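Local coordinates for protein chitinase (Paenibacillus sp. FPU-7, PDB 5GZT) that probably hydrolyses chitin and chitodextrins at random internal beta-1,4 linkages between N-acetylglucosamine units, at residues 34-38 and 57-62; 67-71 and 86-92; 105-111 and 124-130; 133-139 and 152-158; 142-147 and 160-164. All blocks are in the same frame, centred on the assembly; numbering follows the deposited sequence. Where two conformers were deposited one is given.

Contact 1 (34-38 and 57-62); sequences VIIAG and LKDLLP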
# COMPACT_ATOMS: atom_id res chain seq x y z
N VAL B 34 -37.88 -38.41 39.75
CA VAL B 34 -38.29 -39.81 39.98
C VAL B 34 -37.18 -40.65 40.64
O VAL B 34 -36.10 -40.85 40.05
CB VAL B 34 -38.69 -40.49 38.64
CG1 VAL B 34 -39.30 -41.86 38.89
CG2 VAL B 34 -39.59 -39.58 37.79
N ILE B 35 -37.44 -41.23 41.80
CA ILE B 35 -36.47 -42.01 42.52
C ILE B 35 -36.95 -43.41 42.41
O ILE B 35 -38.06 -43.72 42.87
CB ILE B 35 -36.41 -41.66 44.07
CG1 ILE B 35 -35.79 -40.29 44.31
CG2 ILE B 35 -35.60 -42.70 44.83
CD1 ILE B 35 -36.78 -39.17 44.13
N ILE B 36 -36.11 -44.28 41.87
CA ILE B 36 -36.47 -45.64 41.53
C ILE B 36 -35.87 -46.64 42.49
O ILE B 36 -34.63 -46.84 42.55
CB ILE B 36 -36.13 -46.00 40.05
CG1 ILE B 36 -36.83 -44.99 39.13
CG2 ILE B 36 -36.53 -47.42 39.75
CD1 ILE B 36 -36.70 -45.26 37.65
N ALA B 37 -36.78 -47.30 43.22
CA ALA B 37 -36.47 -48.42 44.10
C ALA B 37 -37.31 -49.63 43.70
O ALA B 37 -37.49 -50.55 44.50
CB ALA B 37 -36.73 -48.05 45.56
N GLY B 38 -37.85 -49.60 42.49
CA GLY B 38 -38.46 -50.79 41.95
C GLY B 38 -38.63 -50.75 40.45
O GLY B 38 -38.08 -49.90 39.77
N LEU B 57 -31.78 -44.23 39.97
CA LEU B 57 -32.00 -45.60 40.38
C LEU B 57 -31.21 -45.74 41.67
O LEU B 57 -29.97 -45.59 41.63
CB LEU B 57 -31.48 -46.61 39.32
CG LEU B 57 -32.38 -46.70 38.07
CD1 LEU B 57 -32.48 -45.36 37.39
CD2 LEU B 57 -31.88 -47.77 37.13
N LYS B 58 -31.89 -45.94 42.79
CA LYS B 58 -31.21 -45.88 44.12
C LYS B 58 -30.78 -47.22 44.58
O LYS B 58 -31.16 -48.24 43.95
CB LYS B 58 -32.10 -45.28 45.18
CG LYS B 58 -32.27 -43.78 45.03
CD LYS B 58 -31.49 -43.03 46.09
CE LYS B 58 -31.74 -41.56 45.92
NZ LYS B 58 -30.73 -40.80 46.66
N ASP B 59 -29.97 -47.24 45.65
CA ASP B 59 -29.41 -48.52 46.14
C ASP B 59 -30.53 -49.51 46.63
O ASP B 59 -30.30 -50.71 46.72
CB ASP B 59 -28.24 -48.32 47.19
CG ASP B 59 -27.39 -49.61 47.41
OD1 ASP B 59 -26.93 -50.31 46.47
OD2 ASP B 59 -27.17 -49.97 48.58
N LEU B 60 -31.74 -48.99 46.92
CA LEU B 60 -32.91 -49.83 47.33
C LEU B 60 -33.48 -50.68 46.14
O LEU B 60 -34.20 -51.69 46.37
CB LEU B 60 -33.98 -48.93 47.99
CG LEU B 60 -33.48 -47.89 49.08
CD1 LEU B 60 -33.95 -46.44 48.81
CD2 LEU B 60 -33.79 -48.34 50.52
N LEU B 61 -33.15 -50.30 44.88
CA LEU B 61 -33.50 -51.08 43.69
C LEU B 61 -33.22 -52.57 43.85
O LEU B 61 -32.08 -52.94 44.09
CB LEU B 61 -32.75 -50.59 42.44
CG LEU B 61 -33.34 -51.13 41.13
CD1 LEU B 61 -34.64 -50.41 40.85
CD2 LEU B 61 -32.41 -50.88 39.95
N PRO B 62 -34.24 -53.44 43.72
CA PRO B 62 -33.97 -54.87 43.94
C PRO B 62 -33.24 -55.52 42.77
O PRO B 62 -33.28 -54.99 41.65
CB PRO B 62 -35.37 -55.51 44.12
CG PRO B 62 -36.31 -54.38 44.35
CD PRO B 62 -35.68 -53.12 43.82

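Contact 2 (67-71 and 86-92); sequences VTLSG and LNVNSGT. With FMT (formic acid), chain K.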
# COMPACT_ATOMS: atom_id res chain seq x y z
N VAL B 67 -36.29 -51.64 34.60
CA VAL B 67 -36.39 -50.18 34.66
C VAL B 67 -36.27 -49.70 33.25
O VAL B 67 -35.23 -49.91 32.62
CB VAL B 67 -35.26 -49.58 35.55
CG1 VAL B 67 -35.32 -48.05 35.51
CG2 VAL B 67 -35.39 -50.11 36.99
N THR B 68 -37.31 -49.07 32.73
CA THR B 68 -37.19 -48.53 31.38
C THR B 68 -37.74 -47.15 31.21
O THR B 68 -38.71 -46.80 31.83
CB THR B 68 -37.53 -49.54 30.24
OG1 THR B 68 -38.26 -48.95 29.15
CG2 THR B 68 -38.13 -50.75 30.68
N LEU B 69 -37.09 -46.38 30.33
CA LEU B 69 -37.33 -44.96 30.12
C LEU B 69 -37.62 -44.70 28.66
O LEU B 69 -36.90 -45.19 27.76
CB LEU B 69 -36.07 -44.12 30.52
CG LEU B 69 -35.86 -43.71 32.00
CD1 LEU B 69 -36.25 -44.76 33.00
CD2 LEU B 69 -34.43 -43.21 32.28
N SER B 70 -38.65 -43.87 28.45
CA SER B 70 -39.00 -43.30 27.14
C SER B 70 -39.40 -41.91 27.38
O SER B 70 -40.30 -41.68 28.15
CB SER B 70 -40.18 -44.05 26.48
OG SER B 70 -39.81 -45.41 26.32
N GLY B 71 -38.76 -40.98 26.68
CA GLY B 71 -38.96 -39.58 26.92
C GLY B 71 -37.66 -38.80 26.85
O GLY B 71 -36.61 -39.34 26.47
N LEU B 86 -30.54 -50.54 33.05
CA LEU B 86 -31.37 -49.42 32.59
C LEU B 86 -31.64 -49.65 31.11
O LEU B 86 -30.68 -49.76 30.27
CB LEU B 86 -30.68 -48.06 32.82
CG LEU B 86 -31.43 -46.87 32.30
CD1 LEU B 86 -32.71 -46.73 33.08
CD2 LEU B 86 -30.69 -45.57 32.32
N ASN B 87 -32.93 -49.78 30.79
CA ASN B 87 -33.39 -49.80 29.37
C ASN B 87 -33.84 -48.42 29.01
O ASN B 87 -34.72 -47.86 29.68
CB ASN B 87 -34.56 -50.79 29.15
CG ASN B 87 -34.06 -52.19 28.86
OD1 ASN B 87 -33.93 -52.65 27.68
ND2 ASN B 87 -33.71 -52.84 29.91
N VAL B 88 -33.30 -47.88 27.93
CA VAL B 88 -33.78 -46.64 27.42
C VAL B 88 -34.32 -46.99 26.04
O VAL B 88 -33.57 -47.33 25.11
CB VAL B 88 -32.70 -45.58 27.35
CG1 VAL B 88 -33.35 -44.22 27.02
CG2 VAL B 88 -31.90 -45.55 28.68
N ASN B 89 -35.62 -46.85 25.91
CA ASN B 89 -36.36 -47.33 24.74
C ASN B 89 -36.61 -46.28 23.70
O ASN B 89 -36.80 -46.63 22.52
CB ASN B 89 -37.69 -47.91 25.20
CG ASN B 89 -37.56 -49.30 25.71
OD1 ASN B 89 -36.47 -49.83 25.94
ND2 ASN B 89 -38.70 -49.95 25.83
N SER B 90 -36.70 -45.01 24.13
CA SER B 90 -36.82 -43.92 23.17
C SER B 90 -36.48 -42.57 23.80
O SER B 90 -36.65 -42.39 24.99
CB SER B 90 -38.22 -43.83 22.52
OG SER B 90 -39.11 -43.26 23.38
N GLY B 91 -36.07 -41.63 22.96
CA GLY B 91 -35.96 -40.25 23.39
C GLY B 91 -34.51 -39.90 23.68
O GLY B 91 -33.61 -40.38 22.97
N THR B 92 -34.32 -39.05 24.69
CA THR B 92 -33.05 -38.34 24.90
C THR B 92 -32.74 -38.26 26.39
O THR B 92 -33.61 -38.29 27.23
CB THR B 92 -33.09 -36.90 24.36
OG1 THR B 92 -34.22 -36.23 24.96
CG2 THR B 92 -33.12 -36.87 22.84
C FMT K . -41.59 -47.79 24.14
O1 FMT K . -41.44 -48.51 25.14
O2 FMT K . -41.06 -46.54 24.05

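Contact 3 (105-111 and 124-130); sequences AVIVLAS and TQIKGQG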
# COMPACT_ATOMS: atom_id res chain seq x y z
N ALA B 105 -23.20 -53.06 35.92
CA ALA B 105 -24.25 -52.24 35.28
C ALA B 105 -24.42 -52.60 33.75
O ALA B 105 -23.43 -52.89 33.08
CB ALA B 105 -23.97 -50.76 35.44
N VAL B 106 -25.66 -52.62 33.25
CA VAL B 106 -25.88 -52.74 31.79
C VAL B 106 -26.80 -51.63 31.41
O VAL B 106 -27.83 -51.43 32.09
CB VAL B 106 -26.61 -54.08 31.43
CG1 VAL B 106 -26.95 -54.14 29.93
CG2 VAL B 106 -25.74 -55.27 31.88
N ILE B 107 -26.47 -50.97 30.29
CA ILE B 107 -27.24 -49.87 29.81
C ILE B 107 -27.63 -50.29 28.38
O ILE B 107 -26.75 -50.52 27.54
CB ILE B 107 -26.45 -48.58 29.71
CG1 ILE B 107 -25.78 -48.19 31.04
CG2 ILE B 107 -27.38 -47.49 29.26
CD1 ILE B 107 -26.74 -47.69 32.14
N VAL B 108 -28.94 -50.36 28.10
CA VAL B 108 -29.44 -50.80 26.76
C VAL B 108 -30.06 -49.60 26.10
O VAL B 108 -31.11 -49.07 26.61
CB VAL B 108 -30.50 -51.90 26.84
CG1 VAL B 108 -30.80 -52.45 25.42
CG2 VAL B 108 -30.09 -52.98 27.86
N LEU B 109 -29.43 -49.12 25.01
CA LEU B 109 -29.91 -47.93 24.36
C LEU B 109 -30.50 -48.35 23.05
O LEU B 109 -29.77 -48.77 22.14
CB LEU B 109 -28.76 -46.92 24.09
CG LEU B 109 -27.95 -46.44 25.32
CD1 LEU B 109 -27.00 -45.35 24.87
CD2 LEU B 109 -28.86 -45.88 26.42
N ALA B 110 -31.82 -48.17 22.93
CA ALA B 110 -32.58 -48.56 21.72
C ALA B 110 -32.15 -47.64 20.56
O ALA B 110 -31.60 -46.57 20.81
CB ALA B 110 -34.11 -48.50 21.98
N SER B 111 -32.37 -48.08 19.32
CA SER B 111 -31.86 -47.39 18.15
C SER B 111 -32.24 -45.95 18.03
O SER B 111 -31.46 -45.17 17.48
CB SER B 111 -32.34 -48.04 16.83
OG SER B 111 -33.74 -47.91 16.68
N THR B 124 -18.99 -50.98 32.58
CA THR B 124 -20.37 -50.96 32.14
C THR B 124 -20.48 -51.56 30.77
O THR B 124 -19.63 -51.31 29.88
CB THR B 124 -20.95 -49.52 32.02
OG1 THR B 124 -20.18 -48.75 31.10
CG2 THR B 124 -20.96 -48.84 33.35
N GLN B 125 -21.53 -52.34 30.57
CA GLN B 125 -21.84 -52.84 29.22
C GLN B 125 -22.94 -51.99 28.61
O GLN B 125 -24.04 -51.98 29.14
CB GLN B 125 -22.29 -54.28 29.30
CG GLN B 125 -21.17 -55.23 29.69
CD GLN B 125 -21.61 -56.70 29.72
OE1 GLN B 125 -22.35 -57.14 30.62
NE2 GLN B 125 -21.19 -57.44 28.70
N ILE B 126 -22.66 -51.34 27.48
CA ILE B 126 -23.63 -50.50 26.82
C ILE B 126 -23.98 -51.25 25.52
O ILE B 126 -23.11 -51.57 24.68
CB ILE B 126 -23.14 -49.09 26.46
CG1 ILE B 126 -22.75 -48.28 27.76
CG2 ILE B 126 -24.22 -48.29 25.68
CD1 ILE B 126 -21.30 -48.50 28.17
N LYS B 127 -25.28 -51.49 25.39
CA LYS B 127 -25.83 -52.34 24.33
C LYS B 127 -26.79 -51.53 23.51
O LYS B 127 -27.44 -50.59 24.02
CB LYS B 127 -26.65 -53.47 24.99
CG LYS B 127 -25.79 -54.39 25.87
CD LYS B 127 -26.51 -55.61 26.43
CE LYS B 127 -25.44 -56.42 27.25
NZ LYS B 127 -25.96 -57.60 28.02
N GLY B 128 -26.96 -52.01 22.29
CA GLY B 128 -27.98 -51.55 21.40
C GLY B 128 -27.38 -50.56 20.44
O GLY B 128 -26.21 -50.24 20.55
N GLN B 129 -28.25 -50.03 19.56
CA GLN B 129 -27.89 -49.21 18.42
C GLN B 129 -28.12 -47.73 18.71
O GLN B 129 -27.75 -46.89 17.87
CB GLN B 129 -28.71 -49.71 17.14
CG GLN B 129 -28.20 -51.07 16.69
CD GLN B 129 -26.74 -51.11 16.26
OE1 GLN B 129 -25.87 -51.89 16.80
NE2 GLN B 129 -26.44 -50.29 15.28
N GLY B 130 -28.71 -47.43 19.86
CA GLY B 130 -28.72 -46.08 20.40
C GLY B 130 -27.36 -45.34 20.42
O GLY B 130 -26.31 -45.96 20.26
O HOH W 1 -29.71 -46.02 15.69

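Contact 4 (133-139 and 152-158); sequences GTAVVNL and KTEGIAK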
# COMPACT_ATOMS: atom_id res chain seq x y z
N GLY B 133 -23.30 -39.20 22.44
CA GLY B 133 -22.45 -38.16 21.80
C GLY B 133 -21.04 -38.11 22.41
O GLY B 133 -20.06 -38.10 21.68
N THR B 134 -20.92 -38.12 23.77
CA THR B 134 -19.56 -38.18 24.43
C THR B 134 -19.57 -39.15 25.58
O THR B 134 -20.48 -39.02 26.42
CB THR B 134 -19.14 -36.79 24.90
OG1 THR B 134 -19.11 -35.96 23.77
CG2 THR B 134 -17.65 -36.75 25.55
N ALA B 135 -18.68 -40.16 25.56
CA ALA B 135 -18.55 -41.11 26.65
C ALA B 135 -17.35 -40.57 27.49
O ALA B 135 -16.24 -40.46 26.97
CB ALA B 135 -18.23 -42.52 26.16
N VAL B 136 -17.61 -40.31 28.77
CA VAL B 136 -16.59 -39.83 29.76
C VAL B 136 -16.28 -41.05 30.60
O VAL B 136 -17.12 -41.55 31.36
CB VAL B 136 -17.12 -38.70 30.59
CG1 VAL B 136 -16.04 -38.24 31.63
CG2 VAL B 136 -17.46 -37.52 29.70
N VAL B 137 -15.16 -41.64 30.30
CA VAL B 137 -14.77 -42.91 30.90
C VAL B 137 -13.70 -42.58 31.99
O VAL B 137 -12.51 -42.41 31.73
CB VAL B 137 -14.17 -43.83 29.88
CG1 VAL B 137 -14.00 -45.20 30.47
CG2 VAL B 137 -15.04 -43.86 28.60
N ASN B 138 -14.18 -42.42 33.21
CA ASN B 138 -13.28 -42.24 34.37
C ASN B 138 -12.66 -43.52 34.72
O ASN B 138 -12.95 -44.56 34.11
CB ASN B 138 -14.07 -41.63 35.53
CG ASN B 138 -14.57 -40.24 35.23
OD1 ASN B 138 -13.97 -39.39 34.53
ND2 ASN B 138 -15.69 -39.96 35.86
N LEU B 139 -11.72 -43.52 35.68
CA LEU B 139 -10.96 -44.71 35.98
C LEU B 139 -11.82 -45.89 36.25
O LEU B 139 -11.48 -47.00 35.85
CB LEU B 139 -10.07 -44.45 37.19
CG LEU B 139 -9.19 -45.55 37.71
CD1 LEU B 139 -8.20 -45.91 36.62
CD2 LEU B 139 -8.49 -44.98 38.97
N LYS B 152 -17.77 -39.28 20.54
CA LYS B 152 -16.41 -38.99 21.11
C LYS B 152 -16.26 -39.65 22.48
O LYS B 152 -17.26 -39.85 23.20
CB LYS B 152 -16.17 -37.51 21.29
CG LYS B 152 -16.32 -36.66 20.04
CD LYS B 152 -16.23 -35.18 20.38
CE LYS B 152 -17.46 -34.65 21.12
NZ LYS B 152 -17.18 -34.21 22.53
N THR B 153 -15.03 -40.01 22.83
CA THR B 153 -14.71 -40.58 24.17
C THR B 153 -13.68 -39.67 24.83
O THR B 153 -12.69 -39.25 24.18
CB THR B 153 -14.11 -41.97 24.12
OG1 THR B 153 -12.80 -41.86 23.57
CG2 THR B 153 -14.91 -42.89 23.32
N GLU B 154 -13.93 -39.33 26.09
CA GLU B 154 -13.00 -38.58 26.92
C GLU B 154 -12.71 -39.38 28.23
O GLU B 154 -13.23 -40.48 28.43
CB GLU B 154 -13.62 -37.25 27.29
CG GLU B 154 -13.70 -36.28 26.14
CD GLU B 154 -14.52 -35.04 26.47
OE1 GLU B 154 -15.16 -34.98 27.55
OE2 GLU B 154 -14.50 -34.12 25.64
N GLY B 155 -11.86 -38.82 29.08
CA GLY B 155 -11.62 -39.31 30.44
C GLY B 155 -10.42 -40.15 30.48
O GLY B 155 -9.93 -40.57 29.45
N ILE B 156 -9.90 -40.41 31.69
CA ILE B 156 -8.61 -41.06 31.85
C ILE B 156 -8.53 -42.47 31.32
O ILE B 156 -7.44 -42.96 30.94
CB ILE B 156 -8.19 -41.02 33.37
CG1 ILE B 156 -6.70 -41.18 33.54
CG2 ILE B 156 -8.91 -42.10 34.20
CD1 ILE B 156 -6.27 -41.03 35.00
N ALA B 157 -9.64 -43.21 31.31
CA ALA B 157 -9.59 -44.60 30.86
C ALA B 157 -10.21 -44.80 29.40
O ALA B 157 -10.60 -45.94 29.03
CB ALA B 157 -10.29 -45.49 31.88
N LYS B 158 -10.27 -43.72 28.65
CA LYS B 158 -10.74 -43.65 27.24
C LYS B 158 -10.34 -44.82 26.42
O LYS B 158 -11.18 -45.38 25.72
CB LYS B 158 -10.01 -42.56 26.48
CG LYS B 158 -10.55 -41.22 26.61
CD LYS B 158 -9.96 -40.27 25.58
CE LYS B 158 -8.49 -40.43 25.35
NZ LYS B 158 -8.09 -39.21 24.63

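Contact 5 (142-147 and 160-164); sequences KGSSFE and SVTTG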
# COMPACT_ATOMS: atom_id res chain seq x y z
N LYS B 142 -13.08 -48.16 33.36
CA LYS B 142 -12.09 -48.86 32.59
C LYS B 142 -12.65 -50.19 32.05
O LYS B 142 -13.19 -50.98 32.81
CB LYS B 142 -10.90 -49.20 33.48
CG LYS B 142 -9.65 -49.55 32.71
CD LYS B 142 -8.53 -49.90 33.71
CE LYS B 142 -7.29 -50.26 32.91
NZ LYS B 142 -6.51 -51.28 33.65
N GLY B 143 -12.42 -50.47 30.78
CA GLY B 143 -12.83 -51.76 30.21
C GLY B 143 -14.32 -51.79 29.85
O GLY B 143 -14.84 -52.84 29.55
N SER B 144 -15.02 -50.67 29.93
CA SER B 144 -16.41 -50.63 29.48
C SER B 144 -16.52 -51.00 27.97
O SER B 144 -15.54 -50.86 27.22
CB SER B 144 -17.04 -49.27 29.74
OG SER B 144 -17.30 -49.11 31.15
N SER B 145 -17.68 -51.51 27.57
CA SER B 145 -17.95 -51.92 26.17
C SER B 145 -19.20 -51.26 25.61
O SER B 145 -20.23 -51.04 26.31
CB SER B 145 -18.08 -53.43 26.05
OG SER B 145 -19.06 -53.91 26.94
N PHE B 146 -19.10 -50.90 24.34
CA PHE B 146 -20.20 -50.31 23.59
C PHE B 146 -20.48 -51.18 22.35
O PHE B 146 -19.57 -51.48 21.62
CB PHE B 146 -19.80 -48.99 23.10
CG PHE B 146 -19.63 -48.00 24.16
CD1 PHE B 146 -18.39 -47.87 24.81
CD2 PHE B 146 -20.67 -47.11 24.47
CE1 PHE B 146 -18.23 -46.88 25.78
CE2 PHE B 146 -20.47 -46.16 25.44
CZ PHE B 146 -19.25 -46.03 26.06
N GLU B 147 -21.72 -51.60 22.17
CA GLU B 147 -22.07 -52.33 20.89
C GLU B 147 -21.98 -51.35 19.73
O GLU B 147 -21.50 -51.71 18.71
CB GLU B 147 -23.43 -52.99 20.94
CG GLU B 147 -23.43 -54.24 21.79
CD GLU B 147 -24.79 -54.91 21.86
OE1 GLU B 147 -25.79 -54.36 21.34
OE2 GLU B 147 -24.85 -56.00 22.47
N SER B 160 -9.17 -47.71 27.08
CA SER B 160 -9.54 -49.05 27.50
C SER B 160 -10.89 -49.59 27.02
O SER B 160 -11.23 -50.77 27.28
CB SER B 160 -9.57 -49.09 29.05
OG SER B 160 -10.78 -48.48 29.58
N VAL B 161 -11.73 -48.77 26.44
CA VAL B 161 -13.09 -49.24 26.15
C VAL B 161 -13.05 -50.02 24.82
O VAL B 161 -12.20 -49.78 23.97
CB VAL B 161 -14.15 -48.11 26.09
CG1 VAL B 161 -14.11 -47.28 27.36
CG2 VAL B 161 -13.96 -47.21 24.90
N THR B 162 -13.93 -50.99 24.71
CA THR B 162 -14.12 -51.72 23.45
C THR B 162 -15.41 -51.29 22.74
O THR B 162 -16.39 -50.88 23.37
CB THR B 162 -14.12 -53.20 23.66
OG1 THR B 162 -15.03 -53.51 24.71
CG2 THR B 162 -12.69 -53.69 23.93
N THR B 163 -15.38 -51.37 21.42
CA THR B 163 -16.50 -50.98 20.59
C THR B 163 -16.81 -51.97 19.43
O THR B 163 -15.96 -52.80 19.04
CB THR B 163 -16.19 -49.64 19.93
OG1 THR B 163 -15.08 -49.83 19.09
CG2 THR B 163 -15.87 -48.51 20.93
N GLY B 164 -18.00 -51.81 18.83
CA GLY B 164 -18.35 -52.46 17.54
C GLY B 164 -18.57 -53.91 17.87
O GLY B 164 -18.57 -54.27 19.06
O HOH W 2 -14.33 -54.41 27.18
O HOH W 3 -18.76 -54.01 22.16

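Contact 1 (34-38 and 57-62)
The carbonyl oxygen of I36 receives the backbone N-H of K58, with I36 O and K58 N 2.9 Å apart and an N-H...O angle of 169°. The donor is tilted 21° from the carbonyl plane. This bond lies next to the parallel bridge of I36 with L57. Beyond it 57-62 leaves the sheet through a type I turn from K58 to L61, closed by L61 N on K58 O at 3.0 Å.

Strand 34-36 lies between strands 12-14 and 55-57 in an all-parallel sheet whose order follows the sequence, and a second such sheet, containing 67-70, takes turns with it along the chain. This is the geometry of a parallel beta-helix.

On the face with I36 and L57, the CG2 branch of I36, anti to the backbone N, lies 3.7 Å from L61 CD1, the two side chains pointing the same way. V67 of strand 67-70 touches I36, L57 and L61 together. Beside the strand, I35 CG2 meets K58 CG at 3.5 Å, the two side chains crossing at a slant; a bend at the second lysine torsion (-106°) turns the remainder off, so that I35 touches the methylenes and not the amine. At the turn, A37 CB packs on L60 CB at 3.8 Å, and the ring of P62 brings CD to 3.2 Å from A37 O. Y13 of strand 12-14 touches I35, A37 and L60.

Contact 2 (67-71 and 86-92)
V67 and L86 meet on the apolar face of two neighbouring parallel strands of the beta-helix, 67-70 and 85-89, whose axes approach to 4.6 Å at an angle of 25°. Packing on this side is close. The first torsion of L86 (176°) sets CG anti to its backbone N and carries CD1 in between two residues of the other strand, 3.8 Å from V67 CG1 and 4.0 Å from L69 CD2. L96 of strand 92-98 and I107 of strand 106-109 also touch L86, which places this face in the interior.

The backbone pairing slips by one residue. L69 pairs with V88 and S70 with S90, leaving N89 as the extra residue of a beta bulge. N89 N still reaches L69 O, at 2.8 Å. After the bulge the geometry is less regular: G71 N bonds to S90 O from above the carbonyl plane. Both segments turn a corner here, and strand 72-78, which follows, begins with the sodium ligand S72.

The polar face with T68 and S70 also has close contacts, T68 CB lying 3.4 Å from N87 CB. The looseness is at the exposed N89: T68 OG1 is 3.5 Å from N89 ND2, at an angle too poor for a hydrogen bond. Instead a formic acid, probably from the crystallisation liquor, bridges the strands. It takes S70 OG at 2.8 Å on O2, is also bonded to K41 NZ, and receives N89 ND2 on O1 at 3.2 Å in an almost straight bond, 178° at the hydrogen.

Contact 3 (105-111 and 124-130)
Backbone hydrogen bonds join I107 and L109 to Q125 and K127 in the regular pattern of parallel strands. The shortest is L109 N to K127 O at 2.7 Å, with 172° at the hydrogen. The bridges V106-Q125, I107-I126 and V108-K127 hold one register, and the strand axes run only 16° apart. Past K127 the pattern changes: L109 O takes G130 N at 2.8 Å from 49° above the carbonyl plane, as 124-130 curls through G128 and Q129. The strands are successive members of the nine-strand parallel sheet that forms one face of the beta-helix.

Apolar contacts lie mainly on the face with I107, L109 and I126. I126 CG2 rests 4.1 Å from L109 CD1, the two side chains side by side and pointing the same way, while I126 CG1 lies 4.2 Å from I107 CB. The methylene of G130 closes on the leucine, its CA 3.8 Å from L109 CB. V98, L118, L120, V115 and F146 touch this group from other strands.

On the other face K127 runs out extended, its second and third torsions near 180°, and crosses V106 at a slant, CD and CE both 3.8 Å from V106 CG1.

One water ties the ends, donating to S111 O and to Q129 O, while G128 N is bonded to E147 OE1 of the next coil.

The chemistry thus divides by face: hydrocarbon branches fill the interior, whereas outside a lysine covers a valine with its methylenes while its amine, on the partly exposed side, can probably stay hydrated.

Contact 4 (133-139 and 152-158)
K152 bonds to T134 and its neighbours at three points. Its NZ reaches T134 OG1 at 2.9 Å, its backbone N bonds to G133 O at 2.8 Å, and its carbonyl O receives A135 N in the carbonyl plane. The lysine gets back to the threonine because its chain bends at the third and fourth torsions (-72° and 114°). Strands 134-137 and 152-154 are the last two of the eight-strand parallel sheet of the beta-helix, 152-154 being outermost within the chain.

The backbone bonds continue with E154 N to A135 O at 2.7 Å and V137 N to E154 O, the latter donor lying 38° above the carbonyl plane. V137 O then takes A157 N at 3.0 Å, where the chain folds into a type I turn from G155 to K158.

Packing surrounds these bonds. The T134 methyl lies against the flat face of the E154 carboxylate, T134 CG2 being 3.7 Å from E154 OE1, and OE1 also lies near V136 CG2. On the opposite face A135 touches P150. V137 meets V161, and its CG1 is 4.0 Å from A157 CB. At the far end I156 CG2 sits 3.5 Å from L139 N.

Contact 5 (142-147 and 160-164)
The ring of F146 presents its edge to 160-164. T162 O lies in the ring plane, 3.9 Å from F146 CD1, and V161 CB stands near that plane at 4.3 Å from CE1. Contact with this segment is thus confined to the rim of the ring. The first torsion of F146, -68°, puts CG beside the backbone N, which itself donates to T162 O; this oxygen accepts F146 N and also lies beside the ring edge, too far for more than van der Waals contact.

S160 OG is gripped twice. It accepts G143 N at 2.8 Å in a nearly straight bond, and it is also hydrogen-bonded to A157 O. K142 CG packs against S160 OG at 3.5 Å. Between these points S144 O takes T162 N at 3.0 Å in the carbonyl plane, and T162 OG1 abuts S145 CB at 3.3 Å.

Toward G164 the pairing weakens. G164 N to F146 O is a weak bond, bent to 126°; a water donating to both F146 O and G164 O spans the same gap, though G164 is poorly ordered. Another water joins G143 O, to which it donates, with T162 OG1.

The end-to-end directions of the segments differ by only 2°, as expected for coils of a beta-helix. The weakly bonded strand 162-163 is outermost in the nine-strand sheet within the chain, and 145-146 separates it from 125-127. The neighbours of F146 are strands: it is packed by I126, by L118 and L120 of strand 114-120, and by A135 of strand 131-137.

From the N terminus, contacts 1, 2 and 3 come in series, each closing a short loop of the beta-helix before the next opens. Contact 1 ties two coils in the eight-strand sheet, then touches contact 2 through V67, which belongs to the nine-strand sheet. Contacts 2 and 3 adjoin in that second sheet, where L86 O and V88 N probably bond to V108. Contact 3 leads directly into contact 4, back in the eight-strand sheet. Contacts 4 and 5 cross, their segments alternating along the chain, and touch where A157 CB packs against K142 CA. Contact 5 also continues the sheet of contact 3, with I126 N probably bonded to S145 O.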